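Iron-regulated ABC transporter siderophore-binding protein SirA (Staphylococcus aureus subsp. aureus, PDB 3MWF) binds the siderophore staphyloferrin B and probably delivers it to an ABC transporter for iron uptake. Local coordinates at residues I8-G13 with K96-L101; Q29-V34 with K121-A126. One frame throughout, in Å; residues are numbered along the deposited sequence. Where two conformers were deposited one is given.

Contact 1: I8-G13 with K96-L101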
ATOM      1  N   ILE A   8      19.362  15.179  -2.404  1.00 29.22           N
ATOM      2  CA  ILE A   8      18.579  14.168  -1.714  1.00 27.60           C
ATOM      3  C   ILE A   8      19.239  12.792  -1.757  1.00 26.17           C
ATOM      4  O   ILE A   8      19.577  12.306  -2.832  1.00 25.08           O
ATOM      5  CB  ILE A   8      17.172  14.077  -2.339  1.00 27.59           C
ATOM      6  CG1 ILE A   8      16.401  15.369  -2.051  1.00 28.96           C
ATOM      7  CG2 ILE A   8      16.427  12.837  -1.818  1.00 27.86           C
ATOM      8  CD1 ILE A   8      15.111  15.461  -2.752  1.00 31.14           C
ATOM      9  N   LYS A   9      19.417  12.182  -0.583  1.00 24.45           N
ATOM     10  CA  LYS A   9      19.872  10.797  -0.462  1.00 24.14           C
ATOM     11  C   LYS A   9      18.655   9.863  -0.498  1.00 22.69           C
ATOM     12  O   LYS A   9      17.734  10.034   0.293  1.00 24.73           O
ATOM     13  CB  LYS A   9      20.587  10.596   0.876  1.00 25.27           C
ATOM     14  CG  LYS A   9      22.058  10.978   0.887  1.00 30.26           C
ATOM     15  CD  LYS A   9      22.566  11.110   2.328  1.00 35.52           C
ATOM     16  CE  LYS A   9      24.089  11.158   2.425  1.00 37.88           C
ATOM     17  NZ  LYS A   9      24.683  12.299   1.676  1.00 39.94           N
ATOM     18  N   HIS A  10      18.635   8.888  -1.402  1.00 20.40           N
ATOM     19  CA  HIS A  10      17.453   8.034  -1.516  1.00 18.49           C
ATOM     20  C   HIS A  10      17.894   6.613  -1.811  1.00 18.95           C
ATOM     21  O   HIS A  10      19.100   6.305  -1.735  1.00 19.15           O
ATOM     22  CB  HIS A  10      16.497   8.594  -2.592  1.00 17.63           C
ATOM     23  CG  HIS A  10      17.150   8.784  -3.919  1.00 16.50           C
ATOM     24  ND1 HIS A  10      17.285   7.761  -4.831  1.00 16.49           N
ATOM     25  CD2 HIS A  10      17.743   9.868  -4.473  1.00 15.07           C
ATOM     26  CE1 HIS A  10      17.930   8.208  -5.897  1.00 17.85           C
ATOM     27  NE2 HIS A  10      18.222   9.483  -5.701  1.00 16.26           N
ATOM     28  N   ALA A  11      16.944   5.734  -2.133  1.00 18.16           N
ATOM     29  CA  ALA A  11      17.259   4.314  -2.245  1.00 18.42           C
ATOM     30  C   ALA A  11      18.217   3.951  -3.372  1.00 18.96           C
ATOM     31  O   ALA A  11      18.849   2.903  -3.322  1.00 19.64           O
ATOM     32  CB  ALA A  11      15.945   3.467  -2.346  1.00 18.07           C
ATOM     33  N   MET A  12      18.329   4.814  -4.381  1.00 17.60           N
ATOM     34  CA  MET A  12      19.158   4.501  -5.523  1.00 19.11           C
ATOM     35  C   MET A  12      20.376   5.405  -5.658  1.00 18.91           C
ATOM     36  O   MET A  12      21.060   5.371  -6.679  1.00 20.34           O
ATOM     37  CB  MET A  12      18.335   4.534  -6.807  1.00 18.97           C
ATOM     38  CG  MET A  12      17.444   3.336  -6.998  1.00 21.55           C
ATOM     39  SD  MET A  12      18.407   1.819  -7.191  1.00 26.08           S
ATOM     40  CE  MET A  12      19.249   2.077  -8.778  1.00 25.09           C
ATOM     41  N   GLY A  13      20.656   6.192  -4.635  1.00 19.30           N
ATOM     42  CA  GLY A  13      21.847   7.045  -4.667  1.00 20.00           C
ATOM     43  C   GLY A  13      21.531   8.457  -4.250  1.00 20.54           C
ATOM     44  O   GLY A  13      20.649   8.682  -3.424  1.00 19.65           O
ATOM     45  N   LYS A  96      16.293  -1.236 -12.554  1.00 17.69           N
ATOM     46  CA  LYS A  96      17.044  -1.490 -13.786  1.00 19.47           C
ATOM     47  C   LYS A  96      17.026  -0.325 -14.783  1.00 19.00           C
ATOM     48  O   LYS A  96      17.888  -0.251 -15.655  1.00 19.33           O
ATOM     49  CB  LYS A  96      16.584  -2.806 -14.438  1.00 21.46           C
ATOM     50  CG  LYS A  96      17.061  -4.062 -13.696  1.00 25.90           C
ATOM     51  CD  LYS A  96      16.814  -5.327 -14.529  1.00 33.56           C
ATOM     52  CE  LYS A  96      17.721  -6.490 -14.110  1.00 37.16           C
ATOM     53  NZ  LYS A  96      17.382  -7.026 -12.745  1.00 39.46           N
ATOM     54  N   VAL A  97      16.054   0.581 -14.658  1.00 17.30           N
ATOM     55  CA  VAL A  97      15.985   1.740 -15.533  1.00 17.23           C
ATOM     56  C   VAL A  97      16.302   3.065 -14.813  1.00 15.80           C
ATOM     57  O   VAL A  97      16.055   4.129 -15.357  1.00 15.48           O
ATOM     58  CB  VAL A  97      14.608   1.846 -16.226  1.00 18.11           C
ATOM     59  CG1 VAL A  97      14.317   0.559 -16.976  1.00 19.95           C
ATOM     60  CG2 VAL A  97      13.508   2.139 -15.192  1.00 17.61           C
ATOM     61  N   TYR A  98      16.776   2.989 -13.566  1.00 15.21           N
ATOM     62  CA  TYR A  98      17.035   4.210 -12.791  1.00 14.23           C
ATOM     63  C   TYR A  98      17.964   5.187 -13.530  1.00 14.24           C
ATOM     64  O   TYR A  98      17.726   6.403 -13.511  1.00 13.63           O
ATOM     65  CB  TYR A  98      17.623   3.898 -11.392  1.00 15.13           C
ATOM     66  CG  TYR A  98      17.997   5.163 -10.676  1.00 14.99           C
ATOM     67  CD1 TYR A  98      17.019   5.985 -10.108  1.00 13.64           C
ATOM     68  CD2 TYR A  98      19.331   5.570 -10.601  1.00 16.59           C
ATOM     69  CE1 TYR A  98      17.356   7.171  -9.452  1.00 16.37           C
ATOM     70  CE2 TYR A  98      19.688   6.765  -9.956  1.00 18.23           C
ATOM     71  CZ  TYR A  98      18.699   7.555  -9.390  1.00 19.74           C
ATOM     72  OH  TYR A  98      19.068   8.716  -8.764  1.00 18.04           O
ATOM     73  N   ASP A  99      19.028   4.668 -14.152  1.00 14.13           N
ATOM     74  CA  ASP A  99      19.956   5.568 -14.872  1.00 14.55           C
ATOM     75  C   ASP A  99      19.252   6.246 -16.058  1.00 15.20           C
ATOM     76  O   ASP A  99      19.509   7.438 -16.338  1.00 15.18           O
ATOM     77  CB  ASP A  99      21.194   4.838 -15.396  1.00 14.37           C
ATOM     78  CG  ASP A  99      22.114   4.305 -14.303  1.00 14.07           C
ATOM     79  OD1 ASP A  99      21.908   4.552 -13.089  1.00 16.20           O
ATOM     80  OD2 ASP A  99      23.045   3.566 -14.689  1.00 13.35           O
ATOM     81  N   GLN A 100      18.382   5.490 -16.730  0.50 15.49           N
ATOM     82  CA  GLN A 100      17.630   6.007 -17.871  0.50 16.05           C
ATOM     83  C   GLN A 100      16.642   7.087 -17.416  0.50 15.90           C
ATOM     84  O   GLN A 100      16.472   8.108 -18.082  0.50 15.56           O
ATOM     85  CB  GLN A 100      16.920   4.867 -18.614  0.50 16.25           C
ATOM     86  CG  GLN A 100      17.890   3.861 -19.265  0.50 18.53           C
ATOM     87  CD  GLN A 100      17.220   2.618 -19.832  0.50 22.47           C
ATOM     88  OE1 GLN A 100      16.783   2.606 -20.987  0.50 26.40           O
ATOM     89  NE2 GLN A 100      17.175   1.548 -19.038  0.50 24.10           N
ATOM     90  N   LEU A 101      16.008   6.864 -16.262  1.00 15.36           N
ATOM     91  CA  LEU A 101      15.128   7.855 -15.659  1.00 15.12           C
ATOM     92  C   LEU A 101      15.903   9.125 -15.305  1.00 15.82           C
ATOM     93  O   LEU A 101      15.434  10.230 -15.583  1.00 15.28           O
ATOM     94  CB  LEU A 101      14.430   7.316 -14.407  1.00 14.80           C
ATOM     95  CG  LEU A 101      13.377   6.246 -14.671  1.00 13.92           C
ATOM     96  CD1 LEU A 101      12.953   5.663 -13.329  1.00 13.81           C
ATOM     97  CD2 LEU A 101      12.145   6.805 -15.431  1.00 14.54           C
TER
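Tyr98, in the first turn of helix 98-104, lays its ring under the side chain of Met12 and brings its hydroxyl to the imidazole of His10. Met12 CB stands over the middle of the Tyr98 ring, 3.7 Å from its centroid and 6° off the normal, a CH-pi contact over the ring face. From there the thioether bends at both chi2 and chi3, which curls the methyl back to the root of the tyrosine: Met12 CE lies 3.6 Å from Tyr98 CB. The sulfur sits farther out, an oblique Met-aromatic contact in which Met12 SD is 5.4 Å from the centroid of the Tyr98 ring. At the far end of the tyrosine, His10 CE1 comes within 3.1 Å of Tyr98 OH, which lies at the imidazole edge; the two ring planes are inclined at 55°. The imidazole is held through both nitrogens: His10 ND1 accepts the Met12 N-H (N to ND1 3.2 Å) from 36° out of the imidazole plane, within the type I turn His10-Gly13, and His10 NE2 is hydrogen-bonded to Thr15 OG1. The contact lies at the surface, where helix 98-104 meets the turn of the two-stranded hairpin 6-10/13-17. Tyr98 OH is hydrogen-bonded to Thr107 O, tying the helix to edge strand 107-110, whose Ser109 touches His10 and Met12.

Contact 2: Q29-V34 with K121-A126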
ATOM      1  N   GLN A  29       1.711   3.755  -7.537  1.00 11.07           N
ATOM      2  CA  GLN A  29       0.405   4.269  -7.103  1.00 11.89           C
ATOM      3  C   GLN A  29       0.515   5.206  -5.908  1.00 12.15           C
ATOM      4  O   GLN A  29      -0.112   6.259  -5.875  1.00 12.36           O
ATOM      5  CB  GLN A  29      -0.490   3.085  -6.691  1.00 11.42           C
ATOM      6  CG  GLN A  29      -0.481   1.893  -7.666  1.00 10.81           C
ATOM      7  CD  GLN A  29      -1.045   2.243  -9.027  1.00 14.97           C
ATOM      8  OE1 GLN A  29      -2.117   2.827  -9.125  1.00 14.34           O
ATOM      9  NE2 GLN A  29      -0.308   1.895 -10.094  1.00 12.37           N
ATOM     10  N   GLY A  30       1.280   4.803  -4.892  1.00 12.56           N
ATOM     11  CA  GLY A  30       1.332   5.575  -3.646  1.00 12.84           C
ATOM     12  C   GLY A  30       1.982   6.929  -3.842  1.00 12.72           C
ATOM     13  O   GLY A  30       1.627   7.868  -3.163  1.00 13.26           O
ATOM     14  N   ALA A  31       2.947   7.007  -4.758  1.00 11.98           N
ATOM     15  CA  ALA A  31       3.632   8.260  -5.062  1.00 12.15           C
ATOM     16  C   ALA A  31       2.627   9.217  -5.700  1.00 12.60           C
ATOM     17  O   ALA A  31       2.587  10.407  -5.382  1.00 13.22           O
ATOM     18  CB  ALA A  31       4.819   7.999  -5.994  1.00 13.25           C
ATOM     19  N   THR A  32       1.780   8.688  -6.577  1.00 11.55           N
ATOM     20  CA  THR A  32       0.715   9.525  -7.187  1.00 12.42           C
ATOM     21  C   THR A  32      -0.222  10.094  -6.135  1.00 12.71           C
ATOM     22  O   THR A  32      -0.563  11.299  -6.154  1.00 13.11           O
ATOM     23  CB  THR A  32      -0.067   8.704  -8.197  1.00 10.90           C
ATOM     24  OG1 THR A  32       0.859   8.194  -9.161  1.00 13.03           O
ATOM     25  CG2 THR A  32      -1.077   9.601  -8.951  1.00 14.57           C
ATOM     26  N   ASP A  33      -0.607   9.229  -5.209  1.00 12.78           N
ATOM     27  CA  ASP A  33      -1.462   9.602  -4.101  1.00 13.14           C
ATOM     28  C   ASP A  33      -0.802  10.643  -3.213  1.00 13.99           C
ATOM     29  O   ASP A  33      -1.426  11.634  -2.820  1.00 14.83           O
ATOM     30  CB  ASP A  33      -1.836   8.345  -3.301  1.00 12.93           C
ATOM     31  CG  ASP A  33      -2.767   8.651  -2.113  1.00 14.48           C
ATOM     32  OD1 ASP A  33      -2.304   9.262  -1.112  1.00 13.77           O
ATOM     33  OD2 ASP A  33      -3.967   8.251  -2.189  1.00 17.06           O
ATOM     34  N   VAL A  34       0.463  10.426  -2.894  1.00 13.87           N
ATOM     35  CA  VAL A  34       1.189  11.351  -2.019  1.00 14.49           C
ATOM     36  C   VAL A  34       1.351  12.721  -2.699  1.00 14.64           C
ATOM     37  O   VAL A  34       1.199  13.758  -2.042  1.00 16.42           O
ATOM     38  CB  VAL A  34       2.529  10.727  -1.570  1.00 14.80           C
ATOM     39  CG1 VAL A  34       3.483  11.782  -0.938  1.00 15.12           C
ATOM     40  CG2 VAL A  34       2.266   9.607  -0.570  1.00 15.60           C
ATOM     41  N   LYS A 121       7.622  11.450   3.330  1.00 17.37           N
ATOM     42  CA  LYS A 121       8.850  12.169   3.738  1.00 18.41           C
ATOM     43  C   LYS A 121       9.762  12.500   2.561  1.00 18.76           C
ATOM     44  O   LYS A 121      10.192  13.645   2.414  1.00 19.09           O
ATOM     45  CB  LYS A 121       9.630  11.353   4.777  1.00 19.24           C
ATOM     46  CG  LYS A 121       8.963  11.283   6.123  1.00 23.11           C
ATOM     47  CD  LYS A 121       9.679  10.250   7.015  1.00 28.38           C
ATOM     48  CE  LYS A 121       8.666   9.425   7.809  1.00 33.06           C
ATOM     49  NZ  LYS A 121       9.307   8.628   8.913  1.00 37.03           N
ATOM     50  N   LEU A 122      10.052  11.505   1.723  1.00 18.13           N
ATOM     51  CA  LEU A 122      10.897  11.711   0.545  1.00 17.54           C
ATOM     52  C   LEU A 122      10.312  12.767  -0.384  1.00 17.82           C
ATOM     53  O   LEU A 122      11.028  13.652  -0.860  1.00 17.38           O
ATOM     54  CB  LEU A 122      11.088  10.407  -0.224  1.00 17.39           C
ATOM     55  CG  LEU A 122      11.919  10.494  -1.506  1.00 18.19           C
ATOM     56  CD1 LEU A 122      13.324  10.986  -1.216  1.00 18.82           C
ATOM     57  CD2 LEU A 122      11.997   9.137  -2.164  1.00 18.34           C
ATOM     58  N   MET A 123       9.024  12.643  -0.678  1.00 17.45           N
ATOM     59  CA  MET A 123       8.409  13.569  -1.614  1.00 17.67           C
ATOM     60  C   MET A 123       8.271  14.954  -1.012  1.00 18.70           C
ATOM     61  O   MET A 123       8.402  15.950  -1.740  1.00 18.87           O
ATOM     62  CB  MET A 123       7.086  13.020  -2.144  1.00 17.63           C
ATOM     63  CG  MET A 123       7.294  11.821  -3.064  1.00 16.40           C
ATOM     64  SD  MET A 123       5.785  11.139  -3.783  1.00 16.28           S
ATOM     65  CE  MET A 123       5.292  12.530  -4.805  1.00 15.72           C
ATOM     66  N   GLY A 124       8.075  15.014   0.304  1.00 19.83           N
ATOM     67  CA  GLY A 124       8.063  16.292   1.020  1.00 21.53           C
ATOM     68  C   GLY A 124       9.369  17.045   0.765  1.00 22.74           C
ATOM     69  O   GLY A 124       9.361  18.240   0.411  1.00 23.50           O
ATOM     70  N   LYS A 125      10.489  16.340   0.929  1.00 23.24           N
ATOM     71  CA  LYS A 125      11.812  16.933   0.710  1.00 24.35           C
ATOM     72  C   LYS A 125      12.051  17.325  -0.759  1.00 23.83           C
ATOM     73  O   LYS A 125      12.530  18.421  -1.043  1.00 23.18           O
ATOM     74  CB  LYS A 125      12.918  16.007   1.215  1.00 24.91           C
ATOM     75  CG  LYS A 125      14.285  16.690   1.279  1.00 29.32           C
ATOM     76  CD  LYS A 125      15.256  15.959   2.208  1.00 34.30           C
ATOM     77  CE  LYS A 125      16.687  16.518   2.094  1.00 37.10           C
ATOM     78  NZ  LYS A 125      16.768  17.999   2.353  1.00 41.25           N
ATOM     79  N   ALA A 126      11.689  16.426  -1.676  1.00 22.75           N
ATOM     80  CA  ALA A 126      11.943  16.614  -3.087  1.00 22.97           C
ATOM     81  C   ALA A 126      11.127  17.764  -3.649  1.00 23.43           C
ATOM     82  O   ALA A 126      11.605  18.492  -4.540  1.00 24.23           O
ATOM     83  CB  ALA A 126      11.661  15.313  -3.862  1.00 22.87           C
TER
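Met123 leaves helix 116-127 with CG anti to its carbonyl carbon, and an extended chi2 (-178°) carries SD straight out from the helix toward helix 29-37; the turn at chi3 (65°) then brings the methyl to the backbone of Ala31. On the facing helix Val34 has CG1 anti to the backbone N (chi1 166°), and this branch crosses the thioether at a slant. Met123 SD lies 3.7 Å from Val34 CG1 and 4.0 Å from Ala31 CB, set between two residues one helical turn apart. Val34 CG1 also reaches back along the methionine to Met123 CB, at 4.0 Å. Met123 CE comes 3.5 Å from Ala31 O, with Met123 SD at 3.6 Å from the same oxygen. All three residues are buried, and Ala31 and Met123 both touch Val88 of strand 86-90, while Val34 also packs on Thr119 and Thr120 of the methionine's own helix. The CA atoms of Val34 and Met123 are 7.6 Å apart, the closest pair between the two segments. The attraction is mainly dispersion between a polarisable sulfur and methyl groups; the methyl resting on the Ala31 carbonyl oxygen adds at most a weak C-H...O approach.

The two contacts have centres 15 Å apart and their segments alternate along the chain: 8-13, 29-34, 96-101, 121-126. Contact 1 lies at the surface and contact 2 in the interior, both in the lobe built round the six-stranded sheet. Strand 6-10 joins them directly: Ile8 CD1 packs 3.4 Å from Ala126 CA, and Ile8 CG2 lies 3.7 Å from Leu122 CD1. The hairpin thus meets helix 98-104 mainly through its turn end and helix 116-127 through Ile8 and His10. The side chains of Met12 and Ala31 are about 14 and 12 Å from the bound staphyloferrin B, and none of the touching residues lines its pocket.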